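Histone-lysine N-methyltransferase, H3 lysine-9 specific SUVH6 (PDB 6A5K) catalyses histone H3K9 methylation with S-adenosylmethionine as methyl donor and probably recognises methylated non-CG DNA through its SRA domain. Local coordinates at residues I97-M100 / A105-A108; L159-S164 / T169-I174; L217-I220 / P224-S227; E47-L52 / L84-I89; L14-G19 / N411-G416. The protein carries 1 engineered substitution. All blocks are in the same frame, centred on the assembly; numbering follows the deposited sequence.

How the contacts relate
Contacts 1, 2 and 3 reach one curved sheet of the SRA domain. Contacts 1 and 2 have centres about 6 Å apart and share a bond from Ala108 N to Ser164 OG (3.1 Å). Contacts 2 and 3, with centres about 15 Å apart, meet through Val173 and Leu217. Contact 4 is tied to contact 2 by Arg172 NH2, 2.9 Å from Ile89 O, and to contact 5, whose centre is about 14 Å away, by the ring of Phe17. Contact 5 closes the longest stretch of chain, joining the N-terminal helix to the SET domain. The S-adenosylmethionine pocket draws no residue from contacts 1 to 4, and none of the segments holds a zinc-binding cysteine.

Contact 1 (I97-M100 / A105-A108); sequences IDYM and AKVA
Ile97 meets Ala108 through methyl groups alone, CG2 to CB at 4.2 Å; with chi1 at -55°, CG2 stands anti to the backbone N. Asp98 turns its carboxylate away from the partner strand, to His64 and the backbone N of Lys91, but its carbonyl O lies 3.3 Å from Ala108 CA in a CA-H...O contact. At Tyr99, the non-hydrogen-bonded partner of Ala108, the two CA atoms approach to 3.9 Å, a squeeze that the small alanine suits. The Tyr99 ring is swung over its own backbone by chi1 of 57° and lies across the extended chain of Lys106, CE2 to CD at 3.9 Å, so the lysine's methylenes serve as apolar packing. Met100, a selenomethionine, forms the hydrogen-bonded pair with Val107: Met100 N gives to Val107 O at 2.9 Å and Val107 N to Met100 O at 3.0 Å, with their side chains on one face. This antiparallel hairpin of strands 97-102 and 105-113 forms part of the SRA sheet, in which strand 171-176 runs parallel to 105-113. Helix 156-167 packs against Ile97, Tyr99 and Ala108.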
# COMPACT_ATOMS: atom_id res chain seq x y z
N ILE A 97 -1.39 -16.79 20.69
CA ILE A 97 -0.57 -17.94 20.30
C ILE A 97 -1.35 -18.94 19.44
O ILE A 97 -2.44 -19.36 19.80
CB ILE A 97 -0.02 -18.70 21.54
CG1 ILE A 97 0.75 -17.75 22.45
CG2 ILE A 97 0.88 -19.85 21.10
CD1 ILE A 97 1.09 -18.35 23.80
N ASP A 98 -0.77 -19.31 18.31
CA ASP A 98 -1.29 -20.37 17.47
C ASP A 98 -0.30 -21.52 17.46
O ASP A 98 0.94 -21.30 17.46
CB ASP A 98 -1.55 -19.87 16.04
CG ASP A 98 -2.49 -20.78 15.26
OD1 ASP A 98 -3.10 -21.68 15.87
OD2 ASP A 98 -2.63 -20.58 14.04
N TYR A 99 -0.84 -22.73 17.42
CA TYR A 99 -0.04 -23.94 17.55
C TYR A 99 -0.63 -25.12 16.78
O TYR A 99 -1.76 -25.07 16.30
CB TYR A 99 0.13 -24.31 19.02
CG TYR A 99 -1.16 -24.51 19.79
CD1 TYR A 99 -1.78 -23.45 20.44
CD2 TYR A 99 -1.76 -25.77 19.87
CE1 TYR A 99 -2.95 -23.63 21.15
CE2 TYR A 99 -2.93 -25.95 20.58
CZ TYR A 99 -3.52 -24.88 21.21
OH TYR A 99 -4.69 -25.05 21.92
N MSE A 100 0.16 -26.18 16.68
CA MSE A 100 -0.26 -27.35 15.92
C MSE A 100 0.33 -28.61 16.53
O MSE A 100 1.32 -28.55 17.26
CB MSE A 100 0.14 -27.22 14.45
CG MSE A 100 1.59 -27.58 14.14
SE MSE A 100 2.09 -27.32 12.25
CE MSE A 100 3.65 -28.49 12.25
N ALA A 105 3.36 -34.14 20.73
CA ALA A 105 3.22 -32.86 21.40
C ALA A 105 2.51 -31.83 20.53
O ALA A 105 1.97 -32.14 19.46
CB ALA A 105 4.59 -32.34 21.81
N LYS A 106 2.51 -30.60 21.01
CA LYS A 106 2.07 -29.46 20.22
C LYS A 106 3.14 -28.39 20.34
O LYS A 106 3.71 -28.20 21.41
CB LYS A 106 0.71 -28.94 20.69
CG LYS A 106 -0.43 -29.91 20.43
CD LYS A 106 -1.65 -29.57 21.28
CE LYS A 106 -2.81 -30.52 20.97
NZ LYS A 106 -3.95 -30.33 21.92
N VAL A 107 3.42 -27.71 19.23
CA VAL A 107 4.38 -26.62 19.24
C VAL A 107 3.71 -25.39 18.66
O VAL A 107 2.78 -25.51 17.85
CB VAL A 107 5.66 -26.94 18.44
CG1 VAL A 107 6.40 -28.12 19.06
CG2 VAL A 107 5.33 -27.19 16.97
N ALA A 108 4.16 -24.22 19.08
CA ALA A 108 3.61 -22.98 18.54
C ALA A 108 3.96 -22.84 17.07
O ALA A 108 5.06 -23.20 16.64
CB ALA A 108 4.13 -21.78 19.31

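Contact 2 (L159-S164 / T169-I174); sequences LALATS and TPVRVI
Ser164 and Thr169 face each other with their hydroxyls 3.9 Å apart, OG to OG1, and a water spans the gap. That water lies 2.6 Å from Ser164 OG, is bonded to Thr169 OG1 and probably also donates, at least part of the time, to Pro170 O. A second water donates to both Ser164 O and Thr169 O, at 2.9 Å from the serine carbonyl, so one water joins hydroxyls and the other carbonyls. The torsions explain how the hydroxyls come to share a solvent molecule. Ser164 OG stands beside its backbone N, anti to the carbonyl carbon (chi1 -73°), and there it also accepts a bond from Ala108 N in strand 105-113. Thr169 OG1 occupies the crowded position between backbone N and carbonyl carbon (chi1 44°), which leaves CG2 beside the N and turns the oxygen to the helix. Small hydroxyl residues suit this seam because they leave room for the waters they bind.

Next to this polar patch the packing turns apolar. Val171 puts CG2, the branch beside its backbone N, 3.9 Å from Ser164 OG and 4.4 Å from Leu161 CD1. The CB of Leu161 does not aim at the strand; its outer branch bends round to reach it, and the same leucine rests on Ile97 and Ala108. Val171, being beta-branched, suits a strand and keeps its methyls close to the main chain. Such packing, with a helix lying on a curved sheet and leading by a short turn into one of its strands, belongs to the SRA fold, here formed by helix 156-167 and strand 171-176.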
# COMPACT_ATOMS: atom_id res chain seq x y z
N LEU A 159 1.74 -23.80 26.79
CA LEU A 159 2.40 -25.10 26.78
C LEU A 159 3.04 -25.38 25.43
O LEU A 159 4.13 -25.95 25.36
CB LEU A 159 1.42 -26.22 27.14
CG LEU A 159 1.98 -27.65 27.17
CD1 LEU A 159 3.09 -27.77 28.20
CD2 LEU A 159 0.88 -28.66 27.47
N ALA A 160 2.36 -24.99 24.35
CA ALA A 160 2.90 -25.20 23.01
C ALA A 160 4.17 -24.39 22.80
O ALA A 160 5.15 -24.88 22.23
CB ALA A 160 1.86 -24.84 21.96
N LEU A 161 4.14 -23.14 23.26
CA LEU A 161 5.29 -22.26 23.12
C LEU A 161 6.46 -22.81 23.95
O LEU A 161 7.61 -22.77 23.52
CB LEU A 161 4.93 -20.84 23.56
CG LEU A 161 5.74 -19.64 23.05
CD1 LEU A 161 6.01 -19.71 21.55
CD2 LEU A 161 5.03 -18.34 23.43
N ALA A 162 6.14 -23.35 25.13
CA ALA A 162 7.16 -23.98 25.97
C ALA A 162 7.76 -25.20 25.27
O ALA A 162 8.97 -25.43 25.33
CB ALA A 162 6.56 -24.38 27.31
N THR A 163 6.92 -25.98 24.59
CA THR A 163 7.38 -27.17 23.88
C THR A 163 8.25 -26.80 22.68
O THR A 163 9.17 -27.55 22.30
CB THR A 163 6.17 -28.01 23.41
OG1 THR A 163 5.36 -28.33 24.55
CG2 THR A 163 6.63 -29.31 22.74
N SER A 164 7.98 -25.64 22.08
CA SER A 164 8.81 -25.14 20.99
C SER A 164 10.28 -25.06 21.39
O SER A 164 11.17 -25.27 20.57
CB SER A 164 8.33 -23.76 20.52
OG SER A 164 7.13 -23.86 19.77
N THR A 169 11.62 -25.79 17.13
CA THR A 169 10.88 -25.57 15.90
C THR A 169 10.59 -24.08 15.71
O THR A 169 10.45 -23.34 16.69
CB THR A 169 9.56 -26.36 15.92
OG1 THR A 169 8.94 -26.20 17.20
CG2 THR A 169 9.82 -27.83 15.67
N PRO A 170 10.52 -23.62 14.45
CA PRO A 170 10.36 -22.18 14.20
C PRO A 170 8.99 -21.63 14.59
O PRO A 170 7.99 -22.35 14.58
CB PRO A 170 10.58 -22.07 12.68
CG PRO A 170 10.12 -23.40 12.16
CD PRO A 170 10.55 -24.40 13.20
N VAL A 171 8.96 -20.35 14.95
CA VAL A 171 7.74 -19.66 15.32
C VAL A 171 7.63 -18.36 14.51
O VAL A 171 8.56 -17.54 14.52
CB VAL A 171 7.70 -19.32 16.83
CG1 VAL A 171 6.44 -18.53 17.19
CG2 VAL A 171 7.80 -20.60 17.67
N ARG A 172 6.52 -18.17 13.80
CA ARG A 172 6.32 -16.90 13.10
C ARG A 172 5.96 -15.80 14.09
O ARG A 172 5.07 -15.97 14.92
CB ARG A 172 5.22 -17.01 12.03
CG ARG A 172 5.61 -17.84 10.82
CD ARG A 172 4.50 -17.85 9.76
NE ARG A 172 3.26 -18.42 10.27
CZ ARG A 172 3.02 -19.73 10.38
NH1 ARG A 172 3.94 -20.61 10.02
NH2 ARG A 172 1.86 -20.15 10.86
N VAL A 173 6.65 -14.67 14.02
CA VAL A 173 6.30 -13.55 14.88
C VAL A 173 5.61 -12.44 14.09
O VAL A 173 6.17 -11.91 13.12
CB VAL A 173 7.55 -13.00 15.60
CG1 VAL A 173 7.24 -11.65 16.25
CG2 VAL A 173 8.04 -14.00 16.64
N ILE A 174 4.38 -12.14 14.48
CA ILE A 174 3.64 -11.00 13.94
C ILE A 174 3.65 -9.92 15.02
O ILE A 174 3.12 -10.11 16.12
CB ILE A 174 2.19 -11.37 13.54
CG1 ILE A 174 2.16 -12.40 12.41
CG2 ILE A 174 1.41 -10.13 13.10
CD1 ILE A 174 2.19 -13.84 12.89
O HOH W 1 11.84 -22.87 19.10
O HOH W 2 7.47 -24.02 17.18

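Contact 3 (L217-I220 / P224-S227)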
# COMPACT_ATOMS: atom_id res chain seq x y z
N LEU A 217 12.47 -15.21 22.79
CA LEU A 217 12.67 -15.72 21.45
C LEU A 217 13.83 -15.00 20.78
O LEU A 217 14.08 -13.83 21.06
CB LEU A 217 11.40 -15.56 20.60
CG LEU A 217 10.13 -16.31 21.02
CD1 LEU A 217 9.40 -15.56 22.13
CD2 LEU A 217 9.21 -16.55 19.83
N ARG A 218 14.53 -15.70 19.90
CA ARG A 218 15.63 -15.10 19.15
C ARG A 218 15.46 -15.37 17.66
O ARG A 218 15.17 -16.50 17.24
CB ARG A 218 16.99 -15.63 19.63
CG ARG A 218 18.18 -14.97 18.95
CD ARG A 218 19.51 -15.56 19.43
NE ARG A 218 19.69 -15.43 20.87
CZ ARG A 218 20.29 -14.40 21.46
NH1 ARG A 218 20.76 -13.40 20.73
NH2 ARG A 218 20.40 -14.36 22.78
N ARG A 219 15.63 -14.32 16.87
CA ARG A 219 15.41 -14.40 15.43
C ARG A 219 16.42 -15.32 14.75
O ARG A 219 17.62 -15.26 15.03
CB ARG A 219 15.48 -13.00 14.82
CG ARG A 219 14.79 -12.87 13.47
CD ARG A 219 14.63 -11.41 13.12
NE ARG A 219 13.81 -11.20 11.93
CZ ARG A 219 14.28 -10.81 10.75
NH1 ARG A 219 15.58 -10.58 10.60
NH2 ARG A 219 13.46 -10.64 9.73
N ILE A 220 15.93 -16.18 13.87
CA ILE A 220 16.79 -17.09 13.13
C ILE A 220 17.64 -16.32 12.12
O ILE A 220 17.11 -15.56 11.32
CB ILE A 220 15.96 -18.18 12.41
CG1 ILE A 220 15.30 -19.10 13.44
CG2 ILE A 220 16.83 -18.98 11.45
CD1 ILE A 220 14.23 -19.98 12.85
N PRO A 224 15.89 -11.48 5.86
CA PRO A 224 15.93 -10.05 5.56
C PRO A 224 15.79 -9.23 6.84
O PRO A 224 15.15 -9.69 7.79
CB PRO A 224 14.73 -9.84 4.63
CG PRO A 224 14.43 -11.18 4.07
CD PRO A 224 14.81 -12.17 5.13
N GLU A 225 16.39 -8.05 6.86
CA GLU A 225 16.39 -7.22 8.06
C GLU A 225 14.97 -6.84 8.49
O GLU A 225 14.08 -6.66 7.66
CB GLU A 225 17.20 -5.95 7.83
CG GLU A 225 17.44 -5.12 9.09
CD GLU A 225 18.08 -5.93 10.21
OE1 GLU A 225 19.33 -6.01 10.23
OE2 GLU A 225 17.35 -6.47 11.07
N LEU A 226 14.76 -6.76 9.80
CA LEU A 226 13.52 -6.25 10.37
C LEU A 226 13.24 -4.86 9.81
O LEU A 226 14.15 -4.04 9.70
CB LEU A 226 13.61 -6.21 11.89
CG LEU A 226 13.82 -7.57 12.58
CD1 LEU A 226 14.49 -7.39 13.93
CD2 LEU A 226 12.49 -8.30 12.73
N SER A 227 11.98 -4.60 9.45
CA SER A 227 11.66 -3.30 8.86
C SER A 227 11.82 -2.18 9.89
O SER A 227 12.17 -1.06 9.53
CB SER A 227 10.25 -3.30 8.24
OG SER A 227 9.23 -3.46 9.22
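The guanidinium of Arg219 carries Leu226 on one face and the carbonyl of Pro224 at its edge. Leu226 CG sits 3.6 Å above the plane, over the centre of the group, while its CD2 approaches Arg219 NE to 3.3 Å. At the edge, NH1 and NH2 converge end-on upon Pro224 O, which stays within 3° of the guanidinium plane. The two bonds are unequal. Arg219 NH2 reaches Pro224 O at 2.7 Å and almost head-on to the C=O, whereas NH1, at 3.0 Å and less straight (138° at the hydrogen), comes from above the carbonyl plane.

Strand 211-219 is the last in chain order of the SRA sheet, and Arg219 closes it; the loop after it leads to helix 227-234, with Leu226 as the N-cap residue. An arginine suits the place because its chain, extended from CG to NE, spans the gap to the loop and offers a flat face for leucine to cover. Its NE is bonded to Asp193 O in the adjacent strand 190-205. A leucine in its place would probably cost Pro224 O these two donors and let the loop drift from the strand.

Glu225 turns its carboxylate back on the main chain, where OE2 accepts from Leu226 N at 2.9 Å. That oxygen lies 4.5 Å from Arg219 NH1, well out of plane and beyond a salt bridge; their charges probably attract weakly.

Contact 4 (E47-L52 / L84-I89); sequences EASTIL and LNILGI
Ser49 and Ile86 bring their backbones nearest, CA to CA at 7.3 Å, where helix 44-54 lies beside the end of helix 81-87. Ile86 does most of the filling on its side, with one branch for each partner. Its CD1 reaches out to Ser49 OG, 3.9 Å away, and its CG2 faces Leu52 CD2 at 4.3 Å. The branching follows from chi1 of -70°: CG1 lies beside the backbone N and CG2 anti to it, so the long and short arms spread towards successive turns of the other helix. Isoleucine fits the site because it fans out in this way.

Ser49 is compact enough to let that methyl come close to its helix. Its hydroxyl, buried beside an apolar tip, is satisfied by the carbonyl of Asp45 one turn earlier. Leu52, three residues on, points its CB at Ile86 and also touches Leu420 of helix 412-420.

Helix 81-87 finishes right after this contact in a Schellman motif. Gly88, with its positive phi of 74°, is the C-prime residue; Ile89 N bonds back to Leu84 O at 2.8 Å, and Gly88 N makes a weaker bond to Asn85 O. Glycine adopts that backbone angle without strain, and the chain can then turn away towards the sheet, where Ile89 O accepts from Arg172. The ring of Phe17, from helix 5-29, lies against Ala48, Ser49 and Ile86.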
# COMPACT_ATOMS: atom_id res chain seq x y z
N GLU A 47 -17.40 -8.94 8.15
CA GLU A 47 -18.31 -9.17 7.03
C GLU A 47 -17.55 -9.54 5.76
O GLU A 47 -17.95 -10.48 5.04
CB GLU A 47 -19.19 -7.94 6.80
CG GLU A 47 -20.11 -7.62 7.98
CD GLU A 47 -21.15 -6.57 7.66
OE1 GLU A 47 -21.18 -6.07 6.51
OE2 GLU A 47 -21.95 -6.25 8.56
N ALA A 48 -16.47 -8.82 5.49
CA ALA A 48 -15.62 -9.11 4.34
C ALA A 48 -15.02 -10.51 4.46
O ALA A 48 -14.96 -11.25 3.47
CB ALA A 48 -14.50 -8.07 4.21
N SER A 49 -14.58 -10.86 5.67
CA SER A 49 -14.03 -12.19 5.92
C SER A 49 -15.06 -13.26 5.61
O SER A 49 -14.74 -14.27 4.99
CB SER A 49 -13.55 -12.32 7.37
OG SER A 49 -12.47 -11.45 7.65
N THR A 50 -16.30 -13.05 6.06
CA THR A 50 -17.36 -14.02 5.81
C THR A 50 -17.59 -14.19 4.31
O THR A 50 -17.72 -15.32 3.82
CB THR A 50 -18.68 -13.61 6.49
OG1 THR A 50 -18.52 -13.67 7.91
CG2 THR A 50 -19.81 -14.53 6.07
N ILE A 51 -17.61 -13.07 3.59
CA ILE A 51 -17.83 -13.11 2.14
C ILE A 51 -16.71 -13.88 1.42
O ILE A 51 -16.98 -14.73 0.57
CB ILE A 51 -17.96 -11.69 1.56
CG1 ILE A 51 -19.27 -11.06 2.05
CG2 ILE A 51 -17.93 -11.72 0.04
CD1 ILE A 51 -19.36 -9.57 1.82
N LEU A 52 -15.46 -13.60 1.78
CA LEU A 52 -14.34 -14.30 1.17
C LEU A 52 -14.35 -15.80 1.52
O LEU A 52 -14.02 -16.64 0.69
CB LEU A 52 -13.01 -13.66 1.59
CG LEU A 52 -12.42 -12.62 0.64
CD1 LEU A 52 -13.21 -11.31 0.63
CD2 LEU A 52 -10.96 -12.36 0.98
N LEU A 84 -4.66 -12.18 8.84
CA LEU A 84 -3.78 -13.28 9.23
C LEU A 84 -4.51 -14.62 9.11
O LEU A 84 -3.91 -15.63 8.75
CB LEU A 84 -3.27 -13.07 10.66
CG LEU A 84 -2.57 -11.74 10.94
CD1 LEU A 84 -2.13 -11.67 12.40
CD2 LEU A 84 -1.40 -11.53 10.00
N ASN A 85 -5.80 -14.62 9.42
CA ASN A 85 -6.59 -15.85 9.30
C ASN A 85 -6.90 -16.17 7.84
O ASN A 85 -6.88 -17.33 7.43
CB ASN A 85 -7.89 -15.74 10.09
CG ASN A 85 -8.71 -17.03 10.04
OD1 ASN A 85 -8.28 -18.09 10.50
ND2 ASN A 85 -9.91 -16.94 9.47
N ILE A 86 -7.17 -15.14 7.06
CA ILE A 86 -7.49 -15.34 5.64
C ILE A 86 -6.33 -16.01 4.91
O ILE A 86 -6.54 -16.87 4.04
CB ILE A 86 -7.85 -14.00 4.97
CG1 ILE A 86 -9.20 -13.52 5.50
CG2 ILE A 86 -7.91 -14.15 3.46
CD1 ILE A 86 -9.50 -12.06 5.21
N LEU A 87 -5.11 -15.65 5.30
CA LEU A 87 -3.89 -16.19 4.67
C LEU A 87 -3.36 -17.45 5.35
O LEU A 87 -2.46 -18.11 4.83
CB LEU A 87 -2.79 -15.13 4.67
CG LEU A 87 -3.06 -13.84 3.89
CD1 LEU A 87 -1.84 -12.91 3.95
CD2 LEU A 87 -3.43 -14.17 2.46
N GLY A 88 -3.92 -17.79 6.51
CA GLY A 88 -3.45 -18.94 7.27
C GLY A 88 -2.12 -18.70 7.96
O GLY A 88 -1.41 -19.64 8.30
N ILE A 89 -1.79 -17.43 8.18
CA ILE A 89 -0.56 -17.06 8.90
C ILE A 89 -0.72 -17.31 10.39
O ILE A 89 0.20 -17.78 11.08
CB ILE A 89 -0.21 -15.57 8.68
CG1 ILE A 89 0.14 -15.30 7.22
CG2 ILE A 89 0.95 -15.15 9.59
CD1 ILE A 89 0.35 -13.83 6.93

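Contact 5 (L14-G19 / N411-G416); sequences LRLFHG and NSLAQG
Leu413 drives its isobutyl group into the side of helix 14-19, and the tight part of the contact gathers round it. CG stands anti to its backbone N (chi1 -165°), which carries CD1 to within 4.0 Å of Leu16 CA and CD2 to 4.3 Å from Arg15 CG. Leu16, also with CG anti to N, answers with CD1, 4.2 Å from Leu413 CD1, and lays the same methyl against the backbone of Gly416. Glycine at Gly416 lets the leucine tip rest on bare main chain, although there would be room for a CB.

The axes of segments 14-19 and 412-416 pass 10.3 Å apart at 67°, so they diverge quickly from this point. On the outer side Ser412, Ala414 and Gln415 line the exposed face of helix 412-420 and make no contact with residues 14-19. Arg15 spans the two regimes: its aliphatic stem packs on Leu413, while its guanidinium leaves the seam to form a salt bridge with Asp484 and to bond Gln483 O.

Across helix 5-29 from here, Phe17 packs on helices 44-54 and 81-87. One long N-terminal helix thus touches the SRA side and the SET side at once, an interdomain arrangement probably shared with other plant SUVH enzymes.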
# COMPACT_ATOMS: atom_id res chain seq x y z
N LEU A 14 -5.39 -10.23 -0.40
CA LEU A 14 -5.49 -9.11 0.53
C LEU A 14 -6.14 -7.89 -0.13
O LEU A 14 -6.91 -7.15 0.50
CB LEU A 14 -4.12 -8.72 1.09
CG LEU A 14 -3.39 -9.76 1.94
CD1 LEU A 14 -2.02 -9.23 2.39
CD2 LEU A 14 -4.23 -10.15 3.13
N ARG A 15 -5.84 -7.69 -1.41
CA ARG A 15 -6.38 -6.58 -2.18
C ARG A 15 -7.90 -6.74 -2.32
O ARG A 15 -8.67 -5.79 -2.13
CB ARG A 15 -5.69 -6.51 -3.56
CG ARG A 15 -5.83 -5.20 -4.29
CD ARG A 15 -4.91 -5.17 -5.52
NE ARG A 15 -3.50 -5.25 -5.16
CZ ARG A 15 -2.60 -5.95 -5.84
NH1 ARG A 15 -2.96 -6.63 -6.92
NH2 ARG A 15 -1.33 -5.96 -5.45
N LEU A 16 -8.33 -7.96 -2.63
CA LEU A 16 -9.75 -8.29 -2.71
C LEU A 16 -10.44 -8.05 -1.37
O LEU A 16 -11.50 -7.42 -1.31
CB LEU A 16 -9.92 -9.75 -3.14
CG LEU A 16 -11.35 -10.24 -3.40
CD1 LEU A 16 -11.93 -9.57 -4.65
CD2 LEU A 16 -11.38 -11.76 -3.52
N PHE A 17 -9.82 -8.53 -0.30
CA PHE A 17 -10.35 -8.32 1.04
C PHE A 17 -10.57 -6.83 1.36
O PHE A 17 -11.66 -6.43 1.79
CB PHE A 17 -9.41 -8.93 2.09
CG PHE A 17 -9.78 -8.58 3.50
CD1 PHE A 17 -10.85 -9.19 4.12
CD2 PHE A 17 -9.05 -7.63 4.20
CE1 PHE A 17 -11.19 -8.88 5.42
CE2 PHE A 17 -9.38 -7.31 5.51
CZ PHE A 17 -10.46 -7.93 6.11
N HIS A 18 -9.55 -6.01 1.12
CA HIS A 18 -9.69 -4.59 1.43
C HIS A 18 -10.69 -3.90 0.50
O HIS A 18 -11.38 -2.95 0.92
CB HIS A 18 -8.33 -3.90 1.40
CG HIS A 18 -7.53 -4.15 2.63
ND1 HIS A 18 -7.77 -3.48 3.82
CD2 HIS A 18 -6.54 -5.03 2.90
CE1 HIS A 18 -6.94 -3.92 4.75
NE2 HIS A 18 -6.19 -4.87 4.22
N GLY A 19 -10.78 -4.38 -0.73
CA GLY A 19 -11.77 -3.88 -1.67
C GLY A 19 -13.17 -4.08 -1.11
O GLY A 19 -13.99 -3.15 -1.09
N ASN A 411 -9.90 -3.22 -14.65
CA ASN A 411 -11.16 -3.56 -13.99
C ASN A 411 -11.16 -4.97 -13.36
O ASN A 411 -12.22 -5.49 -13.03
CB ASN A 411 -12.33 -3.44 -14.97
CG ASN A 411 -12.24 -4.44 -16.13
OD1 ASN A 411 -11.31 -5.24 -16.20
ND2 ASN A 411 -13.23 -4.40 -17.02
N SER A 412 -9.99 -5.57 -13.21
CA SER A 412 -9.88 -6.93 -12.65
C SER A 412 -10.57 -7.03 -11.29
O SER A 412 -11.38 -7.94 -11.03
CB SER A 412 -8.41 -7.35 -12.51
OG SER A 412 -7.74 -7.34 -13.75
N LEU A 413 -10.22 -6.09 -10.42
CA LEU A 413 -10.73 -6.09 -9.06
C LEU A 413 -12.23 -5.88 -9.04
O LEU A 413 -12.94 -6.61 -8.36
CB LEU A 413 -10.03 -5.01 -8.23
CG LEU A 413 -10.20 -5.12 -6.71
CD1 LEU A 413 -9.60 -6.42 -6.19
CD2 LEU A 413 -9.56 -3.93 -6.01
N ALA A 414 -12.72 -4.90 -9.80
CA ALA A 414 -14.15 -4.65 -9.90
C ALA A 414 -14.92 -5.91 -10.29
O ALA A 414 -16.01 -6.19 -9.78
CB ALA A 414 -14.43 -3.53 -10.89
N GLN A 415 -14.33 -6.70 -11.18
CA GLN A 415 -14.97 -7.93 -11.62
C GLN A 415 -15.00 -8.97 -10.50
O GLN A 415 -16.07 -9.51 -10.17
CB GLN A 415 -14.27 -8.49 -12.86
CG GLN A 415 -15.07 -8.36 -14.15
CD GLN A 415 -16.55 -8.60 -13.95
OE1 GLN A 415 -17.38 -7.73 -14.23
NE2 GLN A 415 -16.90 -9.79 -13.44
N GLY A 416 -13.83 -9.26 -9.93
CA GLY A 416 -13.77 -10.22 -8.83
C GLY A 416 -14.73 -9.88 -7.70
O GLY A 416 -15.40 -10.75 -7.11